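PDB 5VJC: protein mini spindles from Drosophila melanogaster, which probably binds tubulin through TOG domains built of HEAT repeats, promoting microtubule dynamics and formation of the mitotic spindle. Local coordinates for residues A49-K53 with A54-N58; D90-L93 with K94-L98; N205-Q209 with S210-E214; F197-S201 with Y202-I206. All coordinates share one frame; numbering follows the deposited sequence.

Contact 1: A49-K53 with A54-N58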
# COMPACT_ATOMS: atom_id res chain seq x y z
N ALA A 49 15.55 19.39 4.36
CA ALA A 49 14.29 19.99 3.90
C ALA A 49 13.71 21.04 4.87
O ALA A 49 12.64 21.57 4.61
CB ALA A 49 13.25 18.88 3.64
N ASN A 50 14.42 21.36 5.95
CA ASN A 50 13.90 22.30 6.96
C ASN A 50 12.59 21.84 7.62
O ASN A 50 11.76 22.65 8.04
CB ASN A 50 13.68 23.69 6.36
CG ASN A 50 14.98 24.38 5.98
OD1 ASN A 50 16.00 24.25 6.68
ND2 ASN A 50 14.97 25.09 4.87
N VAL A 51 12.40 20.53 7.72
CA VAL A 51 11.33 20.03 8.58
C VAL A 51 11.65 20.49 10.01
O VAL A 51 12.79 20.42 10.44
CB VAL A 51 11.22 18.49 8.51
CG1 VAL A 51 10.29 17.96 9.59
CG2 VAL A 51 10.73 18.09 7.11
N ASN A 52 10.64 21.02 10.71
CA ASN A 52 10.78 21.43 12.11
C ASN A 52 11.66 20.45 12.90
O ASN A 52 11.41 19.25 12.88
CB ASN A 52 9.40 21.54 12.77
CG ASN A 52 9.48 22.01 14.21
OD1 ASN A 52 9.90 21.28 15.10
ND2 ASN A 52 9.05 23.25 14.44
N LYS A 53 12.69 20.95 13.57
CA LYS A 53 13.64 20.03 14.19
C LYS A 53 13.08 19.34 15.43
O LYS A 53 13.53 18.24 15.77
CB LYS A 53 14.95 20.76 14.51
CG LYS A 53 15.83 20.93 13.26
CD LYS A 53 16.28 22.36 13.05
CE LYS A 53 16.91 22.55 11.66
NZ LYS A 53 18.06 21.63 11.52
N ALA A 54 12.11 19.94 16.11
CA ALA A 54 11.48 19.23 17.23
C ALA A 54 10.64 18.05 16.70
O ALA A 54 10.61 16.98 17.30
CB ALA A 54 10.62 20.18 18.06
N LEU A 55 9.99 18.28 15.56
CA LEU A 55 9.17 17.25 14.93
C LEU A 55 10.05 16.07 14.53
O LEU A 55 9.73 14.92 14.83
CB LEU A 55 8.45 17.80 13.72
CG LEU A 55 7.38 16.91 13.10
CD1 LEU A 55 6.16 16.81 14.04
CD2 LEU A 55 6.98 17.44 11.74
N ILE A 56 11.17 16.37 13.87
CA ILE A 56 12.17 15.36 13.54
C ILE A 56 12.57 14.55 14.78
O ILE A 56 12.62 13.31 14.73
CB ILE A 56 13.44 15.99 12.91
CG1 ILE A 56 13.13 16.58 11.53
CG2 ILE A 56 14.57 14.96 12.80
CD1 ILE A 56 14.34 17.29 10.88
N ALA A 57 12.86 15.24 15.89
CA ALA A 57 13.23 14.57 17.13
C ALA A 57 12.16 13.55 17.56
O ALA A 57 12.49 12.41 17.89
CB ALA A 57 13.48 15.59 18.25
N ASN A 58 10.90 13.97 17.52
CA ASN A 58 9.77 13.11 17.90
C ASN A 58 9.55 11.96 16.93
O ASN A 58 9.15 10.87 17.33
CB ASN A 58 8.48 13.93 18.00
CG ASN A 58 8.45 14.78 19.25
OD1 ASN A 58 9.00 14.39 20.28
ND2 ASN A 58 7.82 15.95 19.17
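The first turn of helix 53-59 is tied by a bond from Ile56 N to Asn52 O of 3.1 Å, and Ala57 N repeats the step onto Lys53 O. Two residues before the N-cap, Asn50 has positive phi and closes helix 36-48 in a Schellman motif; a short link joins the two helices. Asn52 is the N-cap. Its CG stands anti to the backbone N (chi1 -178°), which swings the amide oxygen to the start of the helix. There OD1 accepts from Leu55 N at 3.0 Å, the donor tilted 19° from the carbonyl plane, and weakly from Ala54 N at 2.8 Å; the Ala54 methyl also lies against OD1. The other end of the amide, ND2, is bonded to Ser5 O, and the two ends together fix the rotation of the group. On either side of the cap Val51 and Ile56 meet as a hydrophobic staple: CG1 of Val51 touches CG1 of Ile56 at 3.7 Å, while the same methyl comes within 4.0 Å of Leu55 CD2. Ile56 CD1 reaches back to Val51 O, at 3.5 Å. Beyond the cap, Ile56 packs on Arg43, Met46 and Met47 of helix 36-48, and Leu55 on Val70 and Gln73 of helix 64-77.

Contact 2: D90-L93 with K94-L98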
# COMPACT_ATOMS: atom_id res chain seq x y z
N ASP A 90 6.74 13.03 0.07
CA ASP A 90 7.60 11.87 -0.04
C ASP A 90 8.26 11.52 1.31
O ASP A 90 8.35 10.34 1.68
CB ASP A 90 8.67 12.09 -1.15
CG ASP A 90 9.59 13.29 -0.86
OD1 ASP A 90 9.08 14.40 -0.56
OD2 ASP A 90 10.84 13.12 -0.95
N LEU A 91 8.66 12.55 2.06
CA LEU A 91 9.25 12.35 3.39
C LEU A 91 8.22 11.80 4.37
O LEU A 91 8.52 10.93 5.18
CB LEU A 91 9.82 13.67 3.94
CG LEU A 91 10.86 14.34 3.03
CD1 LEU A 91 11.24 15.75 3.55
CD2 LEU A 91 12.07 13.43 2.97
N ILE A 92 7.01 12.34 4.31
CA ILE A 92 5.96 11.92 5.24
C ILE A 92 5.51 10.49 4.94
O ILE A 92 5.29 9.70 5.88
CB ILE A 92 4.75 12.86 5.19
CG1 ILE A 92 5.14 14.27 5.67
CG2 ILE A 92 3.62 12.33 6.06
CD1 ILE A 92 5.85 14.28 7.00
N LEU A 93 5.38 10.15 3.66
CA LEU A 93 5.04 8.78 3.28
C LEU A 93 6.12 7.82 3.77
O LEU A 93 5.81 6.77 4.34
CB LEU A 93 4.83 8.63 1.75
CG LEU A 93 3.61 9.37 1.17
CD1 LEU A 93 3.55 9.24 -0.35
CD2 LEU A 93 2.27 8.89 1.82
N LYS A 94 7.39 8.19 3.56
CA LYS A 94 8.51 7.37 4.05
C LYS A 94 8.47 7.17 5.55
O LYS A 94 8.72 6.06 6.04
CB LYS A 94 9.86 7.98 3.67
CG LYS A 94 10.25 7.81 2.21
CD LYS A 94 11.57 8.54 1.88
CE LYS A 94 11.98 8.24 0.44
NZ LYS A 94 13.27 8.90 0.07
N TRP A 95 8.17 8.23 6.29
CA TRP A 95 8.15 8.12 7.75
C TRP A 95 7.04 7.15 8.19
O TRP A 95 7.21 6.38 9.12
CB TRP A 95 7.93 9.49 8.42
CG TRP A 95 7.87 9.38 9.93
CD1 TRP A 95 8.91 9.15 10.78
CD2 TRP A 95 6.70 9.48 10.75
NE1 TRP A 95 8.46 9.10 12.08
CE2 TRP A 95 7.11 9.31 12.09
CE3 TRP A 95 5.34 9.71 10.49
CZ2 TRP A 95 6.21 9.34 13.15
CZ3 TRP A 95 4.45 9.75 11.55
CH2 TRP A 95 4.89 9.57 12.87
N LEU A 96 5.91 7.18 7.49
CA LEU A 96 4.83 6.27 7.84
C LEU A 96 5.20 4.82 7.49
O LEU A 96 4.87 3.91 8.25
CB LEU A 96 3.52 6.71 7.18
CG LEU A 96 3.08 8.02 7.84
CD1 LEU A 96 2.14 8.82 6.96
CD2 LEU A 96 2.48 7.76 9.25
N THR A 97 5.91 4.60 6.39
CA THR A 97 6.31 3.24 6.04
C THR A 97 7.19 2.63 7.15
O THR A 97 7.13 1.42 7.39
CB THR A 97 7.08 3.14 4.69
OG1 THR A 97 8.37 3.76 4.79
CG2 THR A 97 6.27 3.77 3.51
N LEU A 98 7.98 3.45 7.84
CA LEU A 98 8.72 2.93 9.00
C LEU A 98 7.79 2.51 10.13
O LEU A 98 7.97 1.46 10.73
CB LEU A 98 9.72 3.97 9.51
CG LEU A 98 10.79 4.39 8.52
CD1 LEU A 98 11.60 5.52 9.15
CD2 LEU A 98 11.72 3.21 8.14
O HOH W 1 11.94 10.89 -1.83
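Asp90 and Lys94 stand one turn apart on helix 89-99, a buried helix in the HEAT-repeat array of the TOG domain. Regular i to i+4 backbone bonds run through the whole segment, beginning with Lys94 N to Asp90 O at 3.0 Å. The Lys94 chain is extended, and its CG rests against that same carbonyl oxygen. At its end NZ stays 5.0 Å from Asp90 OD2, and one water spans the interval, accepting from NZ and donating to OD2 at 2.6 Å. Asp90 OD1 forms a salt bridge with Arg17, so the carboxylate is probably held ionised within the buried surroundings; NZ has a weak bond to Gln45 OE1. On another side of the helix Ile92 and Leu96 lie side by side, CG2 of Ile92 meeting CD1 of Leu96 at 3.9 Å, with Ile92 packing on Tyr114 and Leu96 on Leu115 of helix 105-124. Trp95 leads away from this turn, and its NE1 donates to Met59 O. Thr97 carries OG1 between the backbone N and the carbonyl carbon (chi1 69°), which lets it donate to Lys94 O at 2.6 Å, an oxygen that Leu98 N also uses. The same OG1 bonds Trp29 NE1. A valine here would probably leave the Trp29 indole N-H without this acceptor and Lys94 O with one donor fewer. The remaining branch, Thr97 CG2, presses on Leu93 O at 3.1 Å.

Contact 3: N205-Q209 with S210-E214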
# COMPACT_ATOMS: atom_id res chain seq x y z
N ASN A 205 -8.76 -5.55 -18.25
CA ASN A 205 -7.58 -4.81 -18.68
C ASN A 205 -6.50 -4.79 -17.59
O ASN A 205 -5.31 -4.65 -17.88
CB ASN A 205 -7.92 -3.36 -19.07
CG ASN A 205 -8.61 -3.25 -20.43
OD1 ASN A 205 -9.00 -4.25 -21.02
ND2 ASN A 205 -8.76 -2.02 -20.91
N ILE A 206 -6.91 -4.90 -16.33
CA ILE A 206 -5.97 -4.78 -15.21
C ILE A 206 -5.35 -6.13 -14.87
O ILE A 206 -4.40 -6.22 -14.07
CB ILE A 206 -6.67 -4.21 -13.96
CG1 ILE A 206 -5.66 -3.53 -13.04
CG2 ILE A 206 -7.46 -5.30 -13.23
CD1 ILE A 206 -6.30 -2.78 -11.88
N CYS A 207 -5.88 -7.18 -15.47
CA CYS A 207 -5.50 -8.52 -15.05
C CYS A 207 -5.04 -9.38 -16.22
O CYS A 207 -5.87 -9.97 -16.90
CB CYS A 207 -6.69 -9.18 -14.35
SG CYS A 207 -6.36 -10.81 -13.69
N PRO A 208 -3.72 -9.44 -16.47
CA PRO A 208 -3.28 -10.28 -17.58
C PRO A 208 -3.45 -11.78 -17.30
O PRO A 208 -3.72 -12.19 -16.17
CB PRO A 208 -1.80 -9.89 -17.74
CG PRO A 208 -1.41 -9.34 -16.43
CD PRO A 208 -2.62 -8.66 -15.88
N GLN A 209 -3.31 -12.58 -18.35
CA GLN A 209 -3.51 -14.02 -18.27
C GLN A 209 -2.57 -14.65 -17.25
O GLN A 209 -2.93 -15.60 -16.56
CB GLN A 209 -3.31 -14.67 -19.65
CG GLN A 209 -3.38 -16.19 -19.64
CD GLN A 209 -3.31 -16.81 -21.03
OE1 GLN A 209 -3.70 -16.19 -22.03
NE2 GLN A 209 -2.78 -18.03 -21.11
N SER A 210 -1.37 -14.10 -17.14
CA SER A 210 -0.39 -14.61 -16.19
C SER A 210 -0.81 -14.40 -14.74
O SER A 210 -0.54 -15.23 -13.87
CB SER A 210 0.95 -13.95 -16.43
OG SER A 210 0.85 -12.56 -16.22
N ALA A 211 -1.49 -13.29 -14.47
CA ALA A 211 -1.99 -13.04 -13.13
C ALA A 211 -3.10 -14.02 -12.80
O ALA A 211 -3.17 -14.55 -11.70
CB ALA A 211 -2.47 -11.60 -12.98
N VAL A 212 -3.97 -14.28 -13.78
CA VAL A 212 -5.04 -15.25 -13.61
C VAL A 212 -4.49 -16.62 -13.20
O VAL A 212 -5.03 -17.28 -12.32
CB VAL A 212 -5.86 -15.42 -14.90
CG1 VAL A 212 -6.91 -16.49 -14.69
CG2 VAL A 212 -6.50 -14.10 -15.30
N ARG A 213 -3.44 -17.04 -13.89
CA ARG A 213 -2.72 -18.28 -13.61
C ARG A 213 -2.30 -18.31 -12.14
O ARG A 213 -2.64 -19.22 -11.38
CB ARG A 213 -1.49 -18.36 -14.51
CG ARG A 213 -0.91 -19.74 -14.75
CD ARG A 213 -0.11 -19.73 -16.06
NE ARG A 213 -0.65 -18.79 -17.05
CZ ARG A 213 0.07 -17.86 -17.70
NH1 ARG A 213 1.38 -17.73 -17.45
NH2 ARG A 213 -0.51 -17.07 -18.59
N GLU A 214 -1.57 -17.27 -11.78
CA GLU A 214 -1.07 -17.04 -10.43
C GLU A 214 -2.18 -17.10 -9.38
O GLU A 214 -2.04 -17.77 -8.37
CB GLU A 214 -0.35 -15.68 -10.40
CG GLU A 214 0.52 -15.44 -9.18
CD GLU A 214 1.61 -16.48 -9.03
OE1 GLU A 214 2.07 -17.00 -10.08
OE2 GLU A 214 1.98 -16.78 -7.87
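Arg213 and Gln209 meet through the guanidinium group: Gln209 CG lies at its edge, in plane, 3.2 Å from NH2. Over one face sits Ser210 CA, 3.3 Å above the plane and offset toward the rim. The Gln209 amide stands almost perpendicular to the guanidinium, at 89°, and the two side chains cross. A bend at chi3 (-31°) folds the arginine back over the first turn, whereas the glutamine is extended. Arg213 N donates to Gln209 O. Pro208, at the N-cap of helix 209-217, has no side-chain acceptor to offer; its carbonyl oxygen takes the usual helical bond from Val212 N at 3.2 Å and a weak one from Ala211 N at 3.0 Å. A positive charge folded onto the N-terminal turn lies near the positive end of the helix dipole, which would probably disfavour it slightly. Cys207 SG, anti to its own amide nitrogen (chi1 -177°), turns to the helix start and reaches Val212 CG2 at 3.7 Å and Ala211 CB at 4.0 Å, while Pro208 CD approaches the same Ala211 methyl. Ala211 rests on Met177 of helix 169-178, and Val212 and Gln209 on Met248 of helix 245-248. Cys207 and Val212, the residue before the cap and the fourth residue after it, form a hydrophobic staple, a recognised motif of helix N-termini, used here to start one helix of the TOG array.

Contact 4: F197-S201 with Y202-I206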
# COMPACT_ATOMS: atom_id res chain seq x y z
N PHE A 197 -11.70 -7.08 -5.98
CA PHE A 197 -12.24 -5.72 -6.04
C PHE A 197 -11.70 -4.97 -7.26
O PHE A 197 -12.45 -4.33 -8.01
CB PHE A 197 -11.93 -4.95 -4.75
CG PHE A 197 -12.15 -3.46 -4.87
CD1 PHE A 197 -13.42 -2.92 -4.70
CD2 PHE A 197 -11.09 -2.62 -5.18
CE1 PHE A 197 -13.61 -1.55 -4.83
CE2 PHE A 197 -11.29 -1.25 -5.30
CZ PHE A 197 -12.55 -0.72 -5.12
N LEU A 198 -10.39 -5.06 -7.47
CA LEU A 198 -9.76 -4.35 -8.58
C LEU A 198 -10.22 -4.85 -9.95
O LEU A 198 -10.41 -4.07 -10.88
CB LEU A 198 -8.23 -4.48 -8.47
CG LEU A 198 -7.61 -3.68 -7.33
CD1 LEU A 198 -6.13 -4.02 -7.23
CD2 LEU A 198 -7.84 -2.18 -7.55
N ILE A 199 -10.38 -6.16 -10.07
CA ILE A 199 -10.84 -6.75 -11.33
C ILE A 199 -12.31 -6.37 -11.62
O ILE A 199 -12.65 -6.03 -12.73
CB ILE A 199 -10.69 -8.28 -11.32
CG1 ILE A 199 -9.21 -8.65 -11.31
CG2 ILE A 199 -11.36 -8.91 -12.55
CD1 ILE A 199 -8.97 -10.12 -11.11
N GLU A 200 -13.16 -6.41 -10.59
CA GLU A 200 -14.54 -5.92 -10.73
C GLU A 200 -14.60 -4.43 -11.10
O GLU A 200 -15.51 -3.99 -11.82
CB GLU A 200 -15.31 -6.18 -9.43
CG GLU A 200 -16.81 -6.28 -9.62
CD GLU A 200 -17.58 -6.29 -8.31
OE1 GLU A 200 -17.01 -5.88 -7.27
OE2 GLU A 200 -18.76 -6.71 -8.30
N SER A 201 -13.63 -3.65 -10.63
CA SER A 201 -13.63 -2.20 -10.79
C SER A 201 -13.03 -1.73 -12.11
O SER A 201 -13.52 -0.78 -12.72
CB SER A 201 -12.88 -1.55 -9.63
OG SER A 201 -13.54 -1.83 -8.41
N TYR A 202 -11.97 -2.40 -12.54
CA TYR A 202 -11.23 -1.95 -13.70
C TYR A 202 -11.43 -2.89 -14.89
O TYR A 202 -11.02 -2.58 -16.00
CB TYR A 202 -9.74 -1.84 -13.35
CG TYR A 202 -9.47 -0.68 -12.41
CD1 TYR A 202 -9.32 0.61 -12.91
CD2 TYR A 202 -9.40 -0.87 -11.04
CE1 TYR A 202 -9.09 1.69 -12.06
CE2 TYR A 202 -9.16 0.21 -10.18
CZ TYR A 202 -9.00 1.48 -10.70
OH TYR A 202 -8.78 2.55 -9.86
N GLY A 203 -12.06 -4.03 -14.64
CA GLY A 203 -12.21 -5.04 -15.68
C GLY A 203 -10.91 -5.75 -16.01
O GLY A 203 -9.86 -5.49 -15.41
N MET A 204 -10.97 -6.66 -16.99
CA MET A 204 -9.83 -7.52 -17.28
C MET A 204 -8.63 -6.82 -17.86
O MET A 204 -7.57 -7.44 -17.96
CB MET A 204 -10.25 -8.66 -18.21
CG MET A 204 -11.25 -9.61 -17.59
SD MET A 204 -10.58 -10.47 -16.14
CE MET A 204 -9.02 -11.06 -16.82
N ASN A 205 -8.76 -5.55 -18.25
CA ASN A 205 -7.58 -4.81 -18.68
C ASN A 205 -6.50 -4.79 -17.59
O ASN A 205 -5.31 -4.65 -17.88
CB ASN A 205 -7.92 -3.36 -19.07
CG ASN A 205 -8.61 -3.25 -20.43
OD1 ASN A 205 -9.00 -4.25 -21.02
ND2 ASN A 205 -8.76 -2.02 -20.91
N ILE A 206 -6.91 -4.90 -16.33
CA ILE A 206 -5.97 -4.78 -15.21
C ILE A 206 -5.35 -6.13 -14.87
O ILE A 206 -4.40 -6.22 -14.07
CB ILE A 206 -6.67 -4.21 -13.96
CG1 ILE A 206 -5.66 -3.53 -13.04
CG2 ILE A 206 -7.46 -5.30 -13.23
CD1 ILE A 206 -6.30 -2.78 -11.88
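Tyr202 and Leu198 share the last turn of helix 185-202. Tyr202 N donates to Leu198 O at 2.8 Å, and the tyrosine ring turns an edge to the same oxygen, CD2 lying 3.4 Å from it. Tyr202 CG stands anti to the carbonyl carbon (chi1 -70°), which lays the ring alongside Leu198, with Leu198 CD2 against Tyr202 CE2 at 3.8 Å. One residue on, Gly203 N makes a weak bond to Ile199 O, and its positive phi (72°) takes the chain out of the helix. The turn that follows brings two side chains back: Met204 crosses Ile199, SD meeting CG2 at 4.0 Å, and Ile206 CG2 approaches Ile199 CG1. Ser201 OG donates to Phe197 O at 2.8 Å from above the carbonyl plane, while Ser201 N reaches it from the opposite face; OG also sits 3.5 Å above the centre of the Phe197 ring. In a second shell, Phe169 stacks on the Tyr202 ring, Arg161 makes a cation-pi contact with Phe197, Phe173 meets Leu198, Ile199 and Ile206, and Leu240 of helix 224-241 meets Ile199 and Met204. With an alanine at Tyr202, Phe169 is likely to lose its stacking partner and a gap to open beside Leu198. Beyond the firm Tyr202 N bond, the weak one at Gly203 suggests that apolar and ring packing carries much of the helix exit.

Contact 2 is the buried member, its centre about 12 Å from that of the chain, whereas contacts 1, 3 and 4 are only partly buried and lie at helix ends. Contacts 1 and 3 both begin helices and both staple the start with apolar side chains, but the asparagine at one N-cap supplies a side-chain capping bond, while the proline at the other has none to give. Contact 4 ends helix 185-202 and hands over to contact 3: they share Asn205 and Ile206, and Cys207 SG packs on Ile199 CD1 at 3.7 Å. Contacts 1 and 2 touch through Ala49 and Leu91. These two pairs occupy opposite sides of the chain's centre. Charge bridged by water distinguishes contact 2.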